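Acyl-CoA dehydrogenase domain protein Tcur3481 (Thermomonospora curvata, PDB 6WY9) probably acts as a flavoprotein acyl-CoA dehydrogenase, binding FAD and oxidising acyl-CoA thioesters. Local coordinates at residues R17-D22 / E41-E46; V55-A60 / P110-G115; A226-Q231 / W302-G307. One frame throughout, in Å; residues are numbered along the deposited sequence.

How the interactions relate
The three contacts follow one another along the chain without overlap. Interactions 1 and 2 both belong to the N-terminal helical region, their centres about 17 Å apart, and they meet where Trp44 NE1 packs against Gly115 O at 3.4 Å; helix 87-100 receives side chains from both. Interaction 3 comes after the strand-rich middle of the chain and pairs helix 215-248 with helix 295-319, its centre about 23 Å from that of interaction 1 and about 25 Å from that of interaction 2. Helix 67-80 is packed against by residues of all three, so it runs between the N-terminal and C-terminal helices, and none of the three includes a flavin-binding residue.

Interaction 1. Residues R17-D22 / E41-E46; sequences RQIFTD and ETLWRE
Ile19 overlaps Leu43 methyl against methyl: its CG2 lies 3.4 Å from Leu43 CD1, tighter than ordinary van der Waals contact between carbons, and the two side chains meet at a slant. Ile19 holds CG2 anti to its backbone N, which leaves CG1 beside that N and separates the two branches. CG2 goes to Leu43 and, more loosely, to the CB of Glu46 at 4.2 Å, while CD1 at the end of the other branch comes within 4.1 Å of the carbonyl O of Glu46. Leu43 answers with both methyls. Its CG is anti to the backbone N (chi1 -180°), and CD1 turns mainly to Ile19, though it also comes within 4.1 Å of Phe20 CD1, while CD2 goes to the edge of the Phe20 ring close to its plane, 4.0 Å from CE1. The side chains of Phe20 and Leu43 cross at about a right angle, and the leucine covers neither face of the ring. Leu74 of helix 67-80, Leu87 of helix 87-100 and Leu47 also touch Phe20, burying it among several helices.

The side toward Glu46 is less deeply buried. OE1 of Glu46 and OD2 of Asp22 remain 6.5 Å apart, two probably negative groups near each other without contact. Across the contact itself the attachment is apolar.

The segments of helices 5-23 and 41-49 run nearly antiparallel, at 162°, with a rather wide axis separation of 10.6 Å that these branched and aromatic side chains span. Beyond them, Arg17 forms a salt bridge with Glu77 and Glu41 one with Arg118. Such apolar packing between antiparallel helices belongs to the N-terminal all-helical domain of the acyl-CoA dehydrogenase fold.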
loop_
_atom_site.group_PDB
_atom_site.type_symbol
_atom_site.label_atom_id
_atom_site.label_comp_id
_atom_site.label_asym_id
_atom_site.label_seq_id
_atom_site.Cartn_x
_atom_site.Cartn_y
_atom_site.Cartn_z
ATOM N N ARG B 17 30.471 15.305 3.090
ATOM C CA ARG B 17 29.609 16.021 2.161
ATOM C C ARG B 17 30.422 16.834 1.162
ATOM O O ARG B 17 30.105 16.857 -0.031
ATOM C CB ARG B 17 28.657 16.923 2.932
ATOM C CG ARG B 17 27.714 17.698 2.045
ATOM C CD ARG B 17 26.510 18.194 2.876
ATOM N NE ARG B 17 25.596 17.105 3.267
ATOM C CZ ARG B 17 24.711 17.151 4.271
ATOM N NH1 ARG B 17 24.592 18.227 5.039
ATOM N NH2 ARG B 17 23.939 16.105 4.520
ATOM N N GLN B 18 31.471 17.521 1.631
ATOM C CA GLN B 18 32.253 18.348 0.723
ATOM C C GLN B 18 32.995 17.481 -0.280
ATOM O O GLN B 18 33.076 17.810 -1.471
ATOM C CB GLN B 18 33.253 19.201 1.502
ATOM C CG GLN B 18 34.071 20.115 0.593
ATOM C CD GLN B 18 33.225 21.200 -0.054
ATOM O OE1 GLN B 18 33.056 21.244 -1.286
ATOM N NE2 GLN B 18 32.666 22.073 0.777
ATOM N N ILE B 19 33.580 16.382 0.196
ATOM C CA ILE B 19 34.355 15.532 -0.698
ATOM C C ILE B 19 33.432 14.891 -1.740
ATOM O O ILE B 19 33.708 14.914 -2.950
ATOM C CB ILE B 19 35.143 14.506 0.130
ATOM C CG1 ILE B 19 36.232 15.248 0.931
ATOM C CG2 ILE B 19 35.728 13.322 -0.724
ATOM C CD1 ILE B 19 36.942 14.309 1.868
ATOM N N PHE B 20 32.285 14.378 -1.289
ATOM C CA PHE B 20 31.349 13.758 -2.223
ATOM C C PHE B 20 30.795 14.781 -3.198
ATOM O O PHE B 20 30.611 14.485 -4.378
ATOM C CB PHE B 20 30.205 13.076 -1.462
ATOM C CG PHE B 20 30.603 11.798 -0.759
ATOM C CD1 PHE B 20 31.381 10.837 -1.398
ATOM C CD2 PHE B 20 30.166 11.539 0.530
ATOM C CE1 PHE B 20 31.725 9.652 -0.765
ATOM C CE2 PHE B 20 30.517 10.352 1.167
ATOM C CZ PHE B 20 31.294 9.415 0.530
ATOM N N THR B 21 30.503 15.989 -2.713
ATOM C CA THR B 21 29.996 17.050 -3.569
ATOM C C THR B 21 31.006 17.444 -4.641
ATOM O O THR B 21 30.627 17.715 -5.789
ATOM C CB THR B 21 29.652 18.254 -2.711
ATOM O OG1 THR B 21 28.585 17.903 -1.827
ATOM C CG2 THR B 21 29.221 19.446 -3.606
ATOM N N ASP B 22 32.294 17.513 -4.272
ATOM C CA ASP B 22 33.332 17.853 -5.253
ATOM C C ASP B 22 33.528 16.774 -6.315
ATOM O O ASP B 22 34.021 17.079 -7.407
ATOM C CB ASP B 22 34.683 18.078 -4.570
ATOM C CG ASP B 22 34.709 19.319 -3.728
ATOM O OD1 ASP B 22 33.848 20.195 -3.924
ATOM O OD2 ASP B 22 35.623 19.420 -2.885
ATOM N N GLU B 41 38.818 5.900 -7.945
ATOM C CA GLU B 41 40.024 5.745 -7.136
ATOM C C GLU B 41 40.482 7.084 -6.579
ATOM O O GLU B 41 41.184 7.130 -5.557
ATOM C CB GLU B 41 41.140 5.127 -7.967
ATOM C CG GLU B 41 40.835 3.763 -8.497
ATOM C CD GLU B 41 40.774 2.702 -7.404
ATOM O OE1 GLU B 41 41.253 2.947 -6.273
ATOM O OE2 GLU B 41 40.233 1.617 -7.690
ATOM N N THR B 42 40.134 8.175 -7.269
ATOM C CA THR B 42 40.474 9.500 -6.768
ATOM C C THR B 42 39.666 9.806 -5.516
ATOM O O THR B 42 40.212 10.237 -4.492
ATOM C CB THR B 42 40.221 10.547 -7.861
ATOM O OG1 THR B 42 41.014 10.189 -9.008
ATOM C CG2 THR B 42 40.680 11.943 -7.356
ATOM N N LEU B 43 38.367 9.555 -5.584
ATOM C CA LEU B 43 37.505 9.710 -4.416
ATOM C C LEU B 43 37.982 8.840 -3.250
ATOM O O LEU B 43 37.982 9.280 -2.091
ATOM C CB LEU B 43 36.082 9.345 -4.793
ATOM C CG LEU B 43 35.043 9.461 -3.671
ATOM C CD1 LEU B 43 35.112 10.867 -3.026
ATOM C CD2 LEU B 43 33.611 9.147 -4.209
ATOM N N TRP B 44 38.385 7.597 -3.541
ATOM C CA TRP B 44 38.897 6.711 -2.503
ATOM C C TRP B 44 40.119 7.322 -1.816
ATOM O O TRP B 44 40.246 7.291 -0.588
ATOM C CB TRP B 44 39.266 5.354 -3.102
ATOM C CG TRP B 44 39.481 4.350 -2.029
ATOM C CD1 TRP B 44 40.677 3.910 -1.517
ATOM C CD2 TRP B 44 38.453 3.686 -1.290
ATOM N NE1 TRP B 44 40.448 2.994 -0.517
ATOM C CE2 TRP B 44 39.093 2.846 -0.349
ATOM C CE3 TRP B 44 37.046 3.720 -1.333
ATOM C CZ2 TRP B 44 38.370 2.028 0.551
ATOM C CZ3 TRP B 44 36.318 2.880 -0.432
ATOM C CH2 TRP B 44 36.991 2.059 0.490
ATOM N N ARG B 45 41.051 7.846 -2.602
ATOM C CA ARG B 45 42.263 8.412 -2.012
ATOM C C ARG B 45 41.956 9.682 -1.225
ATOM O O ARG B 45 42.567 9.946 -0.176
ATOM C CB ARG B 45 43.296 8.693 -3.100
ATOM C CG ARG B 45 44.008 7.468 -3.670
ATOM C CD ARG B 45 45.138 7.905 -4.642
ATOM N NE ARG B 45 44.674 8.796 -5.718
ATOM C CZ ARG B 45 44.827 10.125 -5.727
ATOM N NH1 ARG B 45 45.433 10.738 -4.716
ATOM N NH2 ARG B 45 44.372 10.848 -6.749
ATOM N N GLU B 46 41.026 10.485 -1.722
ATOM C CA GLU B 46 40.621 11.694 -1.002
ATOM C C GLU B 46 39.990 11.343 0.347
ATOM O O GLU B 46 40.308 11.953 1.376
ATOM C CB GLU B 46 39.633 12.493 -1.864
ATOM C CG GLU B 46 40.187 12.971 -3.234
ATOM C CD GLU B 46 40.923 14.263 -3.094
ATOM O OE1 GLU B 46 40.421 15.084 -2.297
ATOM O OE2 GLU B 46 41.998 14.442 -3.727
#

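Interaction 2. Residues V55-A60 / P110-G115; sequences VALPEA and PGVVDG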
loop_
_atom_site.group_PDB
_atom_site.type_symbol
_atom_site.label_atom_id
_atom_site.label_comp_id
_atom_site.label_asym_id
_atom_site.label_seq_id
_atom_site.Cartn_x
_atom_site.Cartn_y
_atom_site.Cartn_z
ATOM N N VAL B 55 37.808 6.619 10.289
ATOM C CA VAL B 55 37.010 7.195 11.369
ATOM C C VAL B 55 36.270 6.105 12.142
ATOM O O VAL B 55 36.225 6.138 13.375
ATOM C CB VAL B 55 36.065 8.296 10.827
ATOM C CG1 VAL B 55 34.969 7.713 9.984
ATOM C CG2 VAL B 55 35.493 9.077 11.962
ATOM N N ALA B 56 35.750 5.084 11.452
ATOM C CA ALA B 56 35.025 3.990 12.123
ATOM C C ALA B 56 35.916 2.872 12.673
ATOM O O ALA B 56 35.403 1.994 13.385
ATOM C CB ALA B 56 34.006 3.359 11.169
ATOM N N LEU B 57 37.212 2.864 12.372
ATOM C CA LEU B 57 38.112 1.756 12.689
ATOM C C LEU B 57 38.896 2.029 13.957
ATOM O O LEU B 57 38.952 3.164 14.438
ATOM C CB LEU B 57 39.075 1.513 11.523
ATOM C CG LEU B 57 38.484 0.605 10.433
ATOM C CD1 LEU B 57 37.081 1.023 10.172
ATOM C CD2 LEU B 57 39.271 0.704 9.149
ATOM N N PRO B 58 39.568 1.010 14.511
ATOM C CA PRO B 58 40.194 1.179 15.822
ATOM C C PRO B 58 41.401 2.108 15.786
ATOM O O PRO B 58 42.076 2.274 14.765
ATOM C CB PRO B 58 40.625 -0.253 16.202
ATOM C CG PRO B 58 39.941 -1.154 15.203
ATOM C CD PRO B 58 39.817 -0.342 13.974
ATOM N N GLU B 59 41.692 2.684 16.952
ATOM C CA GLU B 59 42.858 3.552 17.083
ATOM C C GLU B 59 44.155 2.786 16.861
ATOM O O GLU B 59 45.078 3.300 16.219
ATOM C CB GLU B 59 42.856 4.227 18.458
ATOM C CG GLU B 59 41.751 5.280 18.633
ATOM C CD GLU B 59 41.793 5.946 20.001
ATOM O OE1 GLU B 59 42.435 5.396 20.917
ATOM O OE2 GLU B 59 41.186 7.021 20.161
ATOM N N ALA B 60 44.253 1.553 17.377
ATOM C CA ALA B 60 45.482 0.785 17.185
ATOM C C ALA B 60 45.836 0.594 15.709
ATOM O O ALA B 60 47.002 0.342 15.401
ATOM C CB ALA B 60 45.382 -0.573 17.889
ATOM N N PRO B 110 45.591 -1.239 9.165
ATOM C CA PRO B 110 46.327 -0.025 8.793
ATOM C C PRO B 110 46.265 0.261 7.302
ATOM O O PRO B 110 46.064 1.419 6.922
ATOM C CB PRO B 110 47.746 -0.334 9.286
ATOM C CG PRO B 110 47.468 -1.138 10.534
ATOM C CD PRO B 110 46.379 -2.076 10.093
ATOM N N GLY B 111 46.405 -0.757 6.445
ATOM C CA GLY B 111 46.320 -0.514 5.015
ATOM C C GLY B 111 44.930 -0.074 4.568
ATOM O O GLY B 111 44.790 0.624 3.557
ATOM N N VAL B 112 43.887 -0.473 5.297
ATOM C CA VAL B 112 42.553 0.036 4.978
ATOM C C VAL B 112 42.436 1.504 5.375
ATOM O O VAL B 112 41.880 2.326 4.634
ATOM C CB VAL B 112 41.463 -0.802 5.668
ATOM C CG1 VAL B 112 40.074 -0.155 5.438
ATOM C CG2 VAL B 112 41.489 -2.268 5.183
ATOM N N VAL B 113 42.940 1.854 6.559
ATOM C CA VAL B 113 42.861 3.235 7.034
ATOM C C VAL B 113 43.535 4.181 6.046
ATOM O O VAL B 113 42.994 5.245 5.709
ATOM C CB VAL B 113 43.478 3.339 8.447
ATOM C CG1 VAL B 113 43.777 4.792 8.835
ATOM C CG2 VAL B 113 42.564 2.633 9.466
ATOM N N ASP B 114 44.724 3.812 5.559
ATOM C CA ASP B 114 45.482 4.742 4.728
ATOM C C ASP B 114 45.120 4.664 3.241
ATOM O O ASP B 114 45.695 5.410 2.448
ATOM C CB ASP B 114 47.012 4.564 4.955
ATOM C CG ASP B 114 47.608 3.282 4.326
ATOM O OD1 ASP B 114 46.903 2.555 3.615
ATOM O OD2 ASP B 114 48.819 3.004 4.547
ATOM N N GLY B 115 44.181 3.799 2.855
ATOM C CA GLY B 115 43.645 3.738 1.502
ATOM C C GLY B 115 44.303 2.762 0.537
ATOM O O GLY B 115 43.805 2.603 -0.583
#
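Leu57 reaches across to Val112 and Val113 with a single methyl. Its CB points toward helix 109-113, and from there CG lies beside the backbone N, anti to the carbonyl carbon (chi1 -85°). At this branch the side chain divides, and of the two methyls it is CD2 that continues to the helix. CD2, the end of this branch, lies 3.8 Å from CG2 of Val113 and 3.9 Å from CG1 of Val112, so one methyl is shared between two consecutive residues of the helix.

The two valines present themselves differently, each offering a different branch. Val112 meets the leucine with CG1, and its side chain stands at about a right angle to that of Leu57. Val113 uses CG2 instead; leucine and valine here slide past each other in opposite directions. Both contacts are at ordinary van der Waals distance.

In the N-terminal helical domain of this acyl-CoA dehydrogenase family member, the contact fastens the loop between helices 41-49 and 67-80 to the short helix 109-113, which precedes the first strand of the chain, 118-122. Helix 87-100 takes part as well: Leu57 touches its Ala94, and Val112 touches Thr90 and Leu91, which places the methyl cluster on that helix. The loop is also tied by backbone hydrogen bonds between Val55 and Leu66 and between Leu57 and Gly65.

After the valines, Asp114 N still bonds to Pro110 O at 3.1 Å, and Gly115 N reaches Val112 O at 3.3 Å. Gly115 is the first residue to leave helical backbone angles, taking a positive phi of 93°, where a beta carbon would run into the carbonyl O of Asp114.

Interaction 3. Residues A226-Q231 / W302-G307; sequences ALAAVQ and WWADEG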
loop_
_atom_site.group_PDB
_atom_site.type_symbol
_atom_site.label_atom_id
_atom_site.label_comp_id
_atom_site.label_asym_id
_atom_site.label_seq_id
_atom_site.Cartn_x
_atom_site.Cartn_y
_atom_site.Cartn_z
ATOM N N ALA B 226 24.465 -1.159 7.735
ATOM C CA ALA B 226 25.208 -0.307 6.818
ATOM C C ALA B 226 24.433 -0.076 5.514
ATOM O O ALA B 226 24.411 1.044 4.982
ATOM C CB ALA B 226 26.586 -0.954 6.552
ATOM N N LEU B 227 23.831 -1.135 4.961
ATOM C CA LEU B 227 23.055 -0.957 3.747
ATOM C C LEU B 227 21.892 -0.012 4.010
ATOM O O LEU B 227 21.546 0.802 3.162
ATOM C CB LEU B 227 22.534 -2.318 3.226
ATOM C CG LEU B 227 23.604 -3.201 2.562
ATOM C CD1 LEU B 227 23.157 -4.746 2.589
ATOM C CD2 LEU B 227 23.883 -2.692 1.131
ATOM N N ALA B 228 21.258 -0.138 5.172
ATOM C CA ALA B 228 20.186 0.793 5.498
ATOM C C ALA B 228 20.711 2.220 5.593
ATOM O O ALA B 228 20.011 3.154 5.201
ATOM C CB ALA B 228 19.491 0.376 6.778
ATOM N N ALA B 229 21.957 2.417 6.056
ATOM C CA ALA B 229 22.487 3.787 6.085
ATOM C C ALA B 229 22.615 4.367 4.675
ATOM O O ALA B 229 22.253 5.531 4.429
ATOM C CB ALA B 229 23.836 3.832 6.818
ATOM N N VAL B 230 23.133 3.571 3.729
ATOM C CA VAL B 230 23.268 4.061 2.352
ATOM C C VAL B 230 21.886 4.374 1.788
ATOM O O VAL B 230 21.667 5.405 1.133
ATOM C CB VAL B 230 23.993 3.013 1.478
ATOM C CG1 VAL B 230 24.113 3.517 0.014
ATOM C CG2 VAL B 230 25.353 2.623 2.088
ATOM N N GLN B 231 20.932 3.479 2.040
ATOM C CA GLN B 231 19.600 3.664 1.492
ATOM C C GLN B 231 18.976 4.928 2.048
ATOM O O GLN B 231 18.246 5.637 1.345
ATOM C CB GLN B 231 18.712 2.451 1.822
ATOM C CG GLN B 231 17.355 2.456 1.071
ATOM C CD GLN B 231 17.507 1.979 -0.354
ATOM O OE1 GLN B 231 18.450 2.380 -1.054
ATOM N NE2 GLN B 231 16.589 1.109 -0.801
ATOM N N TRP B 302 14.388 -3.721 6.715
ATOM C CA TRP B 302 13.085 -3.770 6.049
ATOM C C TRP B 302 12.622 -2.372 5.645
ATOM O O TRP B 302 12.097 -2.177 4.536
ATOM C CB TRP B 302 12.022 -4.436 6.948
ATOM C CG TRP B 302 10.649 -4.370 6.284
ATOM C CD1 TRP B 302 10.172 -5.223 5.331
ATOM C CD2 TRP B 302 9.620 -3.387 6.497
ATOM N NE1 TRP B 302 8.903 -4.861 4.943
ATOM C CE2 TRP B 302 8.531 -3.739 5.655
ATOM C CE3 TRP B 302 9.500 -2.261 7.340
ATOM C CZ2 TRP B 302 7.333 -3.016 5.622
ATOM C CZ3 TRP B 302 8.293 -1.517 7.294
ATOM C CH2 TRP B 302 7.238 -1.893 6.415
ATOM N N TRP B 303 12.776 -1.386 6.539
ATOM C CA TRP B 303 12.440 -0.001 6.172
ATOM C C TRP B 303 13.226 0.447 4.940
ATOM O O TRP B 303 12.667 1.084 4.038
ATOM C CB TRP B 303 12.697 0.940 7.356
ATOM C CG TRP B 303 11.476 1.070 8.202
ATOM C CD1 TRP B 303 11.258 0.504 9.438
ATOM C CD2 TRP B 303 10.258 1.706 7.826
ATOM N NE1 TRP B 303 9.989 0.790 9.865
ATOM C CE2 TRP B 303 9.349 1.532 8.895
ATOM C CE3 TRP B 303 9.851 2.437 6.691
ATOM C CZ2 TRP B 303 8.050 2.050 8.876
ATOM C CZ3 TRP B 303 8.563 2.984 6.666
ATOM C CH2 TRP B 303 7.663 2.792 7.765
ATOM N N ALA B 304 14.527 0.104 4.888
ATOM C CA ALA B 304 15.341 0.382 3.700
ATOM C C ALA B 304 14.758 -0.295 2.473
ATOM O O ALA B 304 14.680 0.311 1.393
ATOM C CB ALA B 304 16.786 -0.121 3.911
ATOM N N ASP B 305 14.397 -1.577 2.618
ATOM C CA ASP B 305 13.964 -2.383 1.478
ATOM C C ASP B 305 12.611 -1.926 0.966
ATOM O O ASP B 305 12.330 -2.020 -0.236
ATOM C CB ASP B 305 13.833 -3.862 1.861
ATOM C CG ASP B 305 15.139 -4.475 2.291
ATOM O OD1 ASP B 305 16.179 -3.930 1.929
ATOM O OD2 ASP B 305 15.073 -5.532 2.953
ATOM N N GLU B 306 11.724 -1.516 1.868
ATOM C CA GLU B 306 10.351 -1.216 1.464
ATOM C C GLU B 306 10.138 0.290 1.357
ATOM O O GLU B 306 9.725 0.792 0.311
ATOM C CB GLU B 306 9.358 -1.842 2.468
ATOM C CG GLU B 306 7.864 -1.594 2.176
ATOM C CD GLU B 306 7.351 -2.437 1.012
ATOM O OE1 GLU B 306 7.902 -3.538 0.746
ATOM O OE2 GLU B 306 6.394 -1.980 0.355
ATOM N N GLY B 307 10.408 1.016 2.430
ATOM C CA GLY B 307 10.324 2.471 2.359
ATOM C C GLY B 307 11.303 3.077 1.356
ATOM O O GLY B 307 10.924 3.913 0.531
#
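Ala304 sets its CB against Ala228 and Gln231, and this is where segments 226-231 and 302-307 come closest. The CA atoms of Ala228 and Ala304 are 5.2 Å apart, a spacing that small side chains permit, with CB to CB at 4.0 Å. The same Ala304 methyl lies 3.8 Å from CB of Gln231 and 3.9 Å from its CG.

Gln231 adds the polar half. Its CG is anti to the backbone N (chi1 -170°), and the chain then bends at chi2 (79°), bringing the amide over to the helix carbonyl. NE2 donates to Ala304 O at 3.0 Å in a nearly straight bond, 165° at the hydrogen. The acceptor lies in the plane of the amide, but the donor stands well above the carbonyl plane. NE2 also donates to Gly337 O, so both bonds together probably fix the amide's rotation. Replacing Gln231 by an alanine is likely to leave the Ala304 and Gly337 carbonyls without this shared donor and, with CG gone, to open a gap beside the Ala304 methyl.

On other sides of helix 295-319 the packing turns away from helix 215-248. Trp302 and Trp303 pack against a neighbouring subunit, and Glu306 is partly exposed. The inner contact thus combines close alanine packing with a buried amide, whose two bonds link three helices of the C-terminal domain.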